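Local coordinates for protein probable ribosomal RNA small subunit methyltransferase (Thermus thermophilus, PDB 3DMH) that methylates the N2 of a guanosine in 16S ribosomal RNA, with S-adenosylmethionine as the methyl donor, at residues V335-N341 with Y365-E371. Sequence-based numbering, arbitrary orientation.
With GMP (guanosine), chain E.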
loop_
_atom_site.group_PDB
_atom_site.type_symbol
_atom_site.label_atom_id
_atom_site.label_comp_id
_atom_site.label_asym_id
_atom_site.label_seq_id
_atom_site.Cartn_x
_atom_site.Cartn_y
_atom_site.Cartn_z
ATOM N N VAL A 335 18.580 18.280 -1.188
ATOM C CA VAL A 335 17.762 18.600 -0.021
ATOM C C VAL A 335 16.614 17.616 0.199
ATOM O O VAL A 335 16.107 17.002 -0.747
ATOM C CB VAL A 335 17.241 20.053 -0.073
ATOM C CG1 VAL A 335 18.397 21.045 0.002
ATOM C CG2 VAL A 335 16.397 20.311 -1.322
ATOM N N PHE A 336 16.229 17.479 1.467
ATOM C CA PHE A 336 15.205 16.523 1.898
ATOM C C PHE A 336 14.134 17.249 2.698
ATOM O O PHE A 336 14.454 18.018 3.619
ATOM C CB PHE A 336 15.878 15.474 2.773
ATOM C CG PHE A 336 14.955 14.414 3.318
ATOM C CD1 PHE A 336 14.020 13.784 2.492
ATOM C CD2 PHE A 336 15.055 14.020 4.649
ATOM C CE1 PHE A 336 13.188 12.763 2.981
ATOM C CE2 PHE A 336 14.235 13.006 5.166
ATOM C CZ PHE A 336 13.301 12.369 4.331
ATOM N N PHE A 337 12.868 17.001 2.355
ATOM C CA PHE A 337 11.728 17.545 3.096
ATOM C C PHE A 337 10.856 16.391 3.572
ATOM O O PHE A 337 10.483 15.535 2.762
ATOM C CB PHE A 337 10.840 18.426 2.200
ATOM C CG PHE A 337 11.497 19.674 1.723
ATOM C CD1 PHE A 337 11.269 20.894 2.359
ATOM C CD2 PHE A 337 12.350 19.643 0.622
ATOM C CE1 PHE A 337 11.889 22.052 1.901
ATOM C CE2 PHE A 337 12.955 20.787 0.159
ATOM C CZ PHE A 337 12.729 22.007 0.799
ATOM N N LEU A 338 10.517 16.381 4.862
ATOM C CA LEU A 338 9.660 15.336 5.431
ATOM C C LEU A 338 8.580 15.972 6.292
ATOM O O LEU A 338 8.861 16.906 7.042
ATOM C CB LEU A 338 10.514 14.390 6.280
ATOM C CG LEU A 338 9.806 13.281 7.065
ATOM C CD1 LEU A 338 10.690 12.044 7.240
ATOM C CD2 LEU A 338 9.381 13.826 8.426
ATOM N N VAL A 339 7.349 15.479 6.199
ATOM C CA VAL A 339 6.277 16.033 7.034
ATOM C C VAL A 339 5.667 14.926 7.886
ATOM O O VAL A 339 5.464 13.803 7.400
ATOM C CB VAL A 339 5.222 16.796 6.187
ATOM C CG1 VAL A 339 4.498 15.868 5.206
ATOM C CG2 VAL A 339 4.210 17.530 7.081
ATOM N N SER A 340 5.392 15.238 9.161
ATOM C CA SER A 340 4.802 14.251 10.048
ATOM C C SER A 340 4.015 14.877 11.195
ATOM O O SER A 340 4.009 16.088 11.374
ATOM C CB SER A 340 5.879 13.339 10.633
ATOM O OG SER A 340 6.565 13.953 11.693
ATOM N N ASN A 341 3.356 14.023 11.966
ATOM C CA ASN A 341 2.761 14.438 13.232
ATOM C C ASN A 341 3.858 15.081 14.094
ATOM O O ASN A 341 4.992 14.612 14.090
ATOM C CB ASN A 341 2.163 13.221 13.941
ATOM C CG ASN A 341 1.598 13.558 15.296
ATOM O OD1 ASN A 341 2.327 13.606 16.299
ATOM N ND2 ASN A 341 0.287 13.815 15.347
ATOM N N TYR A 365 1.072 19.844 11.871
ATOM C CA TYR A 365 2.142 18.926 11.481
ATOM C C TYR A 365 3.475 19.648 11.550
ATOM O O TYR A 365 3.532 20.880 11.676
ATOM C CB TYR A 365 1.933 18.397 10.055
ATOM C CG TYR A 365 0.552 17.858 9.845
ATOM C CD1 TYR A 365 0.259 16.516 10.102
ATOM C CD2 TYR A 365 -0.476 18.697 9.427
ATOM C CE1 TYR A 365 -1.039 16.036 9.941
ATOM C CE2 TYR A 365 -1.753 18.227 9.256
ATOM C CZ TYR A 365 -2.032 16.907 9.515
ATOM O OH TYR A 365 -3.311 16.465 9.323
ATOM N N LYS A 366 4.553 18.878 11.501
ATOM C CA LYS A 366 5.879 19.465 11.368
ATOM C C LYS A 366 6.540 19.095 10.050
ATOM O O LYS A 366 6.408 17.969 9.567
ATOM C CB LYS A 366 6.784 19.128 12.565
ATOM C CG LYS A 366 7.187 17.697 12.695
ATOM C CD LYS A 366 8.034 17.508 13.930
ATOM C CE LYS A 366 8.292 16.029 14.163
ATOM N NZ LYS A 366 8.682 15.771 15.578
ATOM N N VAL A 367 7.218 20.082 9.473
ATOM C CA VAL A 367 8.022 19.874 8.283
ATOM C C VAL A 367 9.479 19.987 8.687
ATOM O O VAL A 367 9.941 21.039 9.172
ATOM C CB VAL A 367 7.688 20.879 7.158
ATOM C CG1 VAL A 367 8.546 20.603 5.930
ATOM C CG2 VAL A 367 6.198 20.817 6.802
ATOM N N LEU A 368 10.191 18.878 8.513
ATOM C CA LEU A 368 11.621 18.841 8.762
ATOM C C LEU A 368 12.381 18.915 7.447
ATOM O O LEU A 368 11.874 18.500 6.396
ATOM C CB LEU A 368 12.002 17.579 9.542
ATOM C CG LEU A 368 11.324 17.415 10.912
ATOM C CD1 LEU A 368 11.756 16.113 11.564
ATOM C CD2 LEU A 368 11.594 18.586 11.845
ATOM N N PHE A 369 13.602 19.441 7.531
ATOM C CA PHE A 369 14.441 19.681 6.365
ATOM C C PHE A 369 15.859 19.242 6.677
ATOM O O PHE A 369 16.329 19.383 7.808
ATOM C CB PHE A 369 14.412 21.184 6.030
ATOM C CG PHE A 369 15.427 21.617 4.989
ATOM C CD1 PHE A 369 15.103 21.617 3.637
ATOM C CD2 PHE A 369 16.697 22.058 5.376
ATOM C CE1 PHE A 369 16.037 22.024 2.670
ATOM C CE2 PHE A 369 17.642 22.478 4.418
ATOM C CZ PHE A 369 17.309 22.460 3.064
ATOM N N ALA A 370 16.535 18.698 5.670
ATOM C CA ALA A 370 17.960 18.405 5.786
ATOM C C ALA A 370 18.648 18.580 4.444
ATOM O O ALA A 370 18.036 18.418 3.382
ATOM C CB ALA A 370 18.175 17.005 6.321
ATOM N N GLU A 371 19.934 18.912 4.500
ATOM C CA GLU A 371 20.740 19.063 3.301
ATOM C C GLU A 371 21.855 18.026 3.311
ATOM O O GLU A 371 22.524 17.841 4.336
ATOM C CB GLU A 371 21.337 20.478 3.221
ATOM C CG GLU A 371 22.105 20.740 1.923
ATOM C CD GLU A 371 22.729 22.121 1.852
ATOM O OE1 GLU A 371 22.083 23.097 2.292
ATOM O OE2 GLU A 371 23.868 22.228 1.345
HETATM C "C4'" GMP E . -4.920 14.214 11.583
HETATM O "O4'" GMP E . -3.565 13.943 11.199
HETATM C "C3'" GMP E . -5.647 12.879 11.552
HETATM O "O3'" GMP E . -6.325 12.788 10.293
HETATM C "C2'" GMP E . -4.529 11.853 11.603
HETATM O "O2'" GMP E . -4.897 10.641 10.943
HETATM C "C1'" GMP E . -3.412 12.563 10.856
HETATM N N9 GMP E . -2.036 12.171 11.228
HETATM C C8 GMP E . -1.578 11.751 12.419
HETATM N N7 GMP E . -0.242 11.507 12.377
HETATM C C5 GMP E . 0.181 11.800 11.126
HETATM C C6 GMP E . 1.468 11.770 10.383
HETATM O O6 GMP E . 2.526 11.414 10.943
HETATM N N1 GMP E . 1.450 12.142 9.090
HETATM C C2 GMP E . 0.322 12.537 8.449
HETATM N N2 GMP E . 0.352 12.901 7.145
HETATM N N3 GMP E . -0.890 12.588 9.069
HETATM C C4 GMP E . -1.007 12.241 10.376
#
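Phe-369 holds CG anti to its backbone N (chi1 170°) and Phe-337 holds CG anti to its carbonyl carbon (chi1 -66°), which runs the side chains alongside each other and brings the rings together edge to face (T-shaped), planes at 68°. The edge of Phe-369 does the touching: its CD1 sits 3.7 Å from Phe-337 CE1, over the Phe-337 face. Phe-369 CZ also meets Val-335 CG1 at 3.5 Å. Between the two segments the antiparallel backbones pair through six hydrogen bonds, ending with Lys-366 N to Ser-340 O at 2.8 Å. Past that bond lies the guanosine pocket. Asn-341 N donates a fairly straight bond to guanosine O6 (2.9 Å), and Tyr-365 CB packs on Val-339 CG2 (3.8 Å) while its ring reaches the nucleoside, CE1 lying 3.5 Å from guanosine O4'. A glycine in place of Tyr-365 would probably leave the ribose and base without this aromatic neighbour and take from Val-339 CG2 one of its apolar neighbours. Lys-366 extends past Ser-340, its NZ hydrogen-bonding Pro-342 O and forming a salt bridge with Glu-347. As in Rossmann-like methyltransferases, the last strand slots in antiparallel between 334-340 and 358-362; here the pairing places a backbone N-H at guanine O6, consistent with recognition of the base, and a tyrosine beside the sugar.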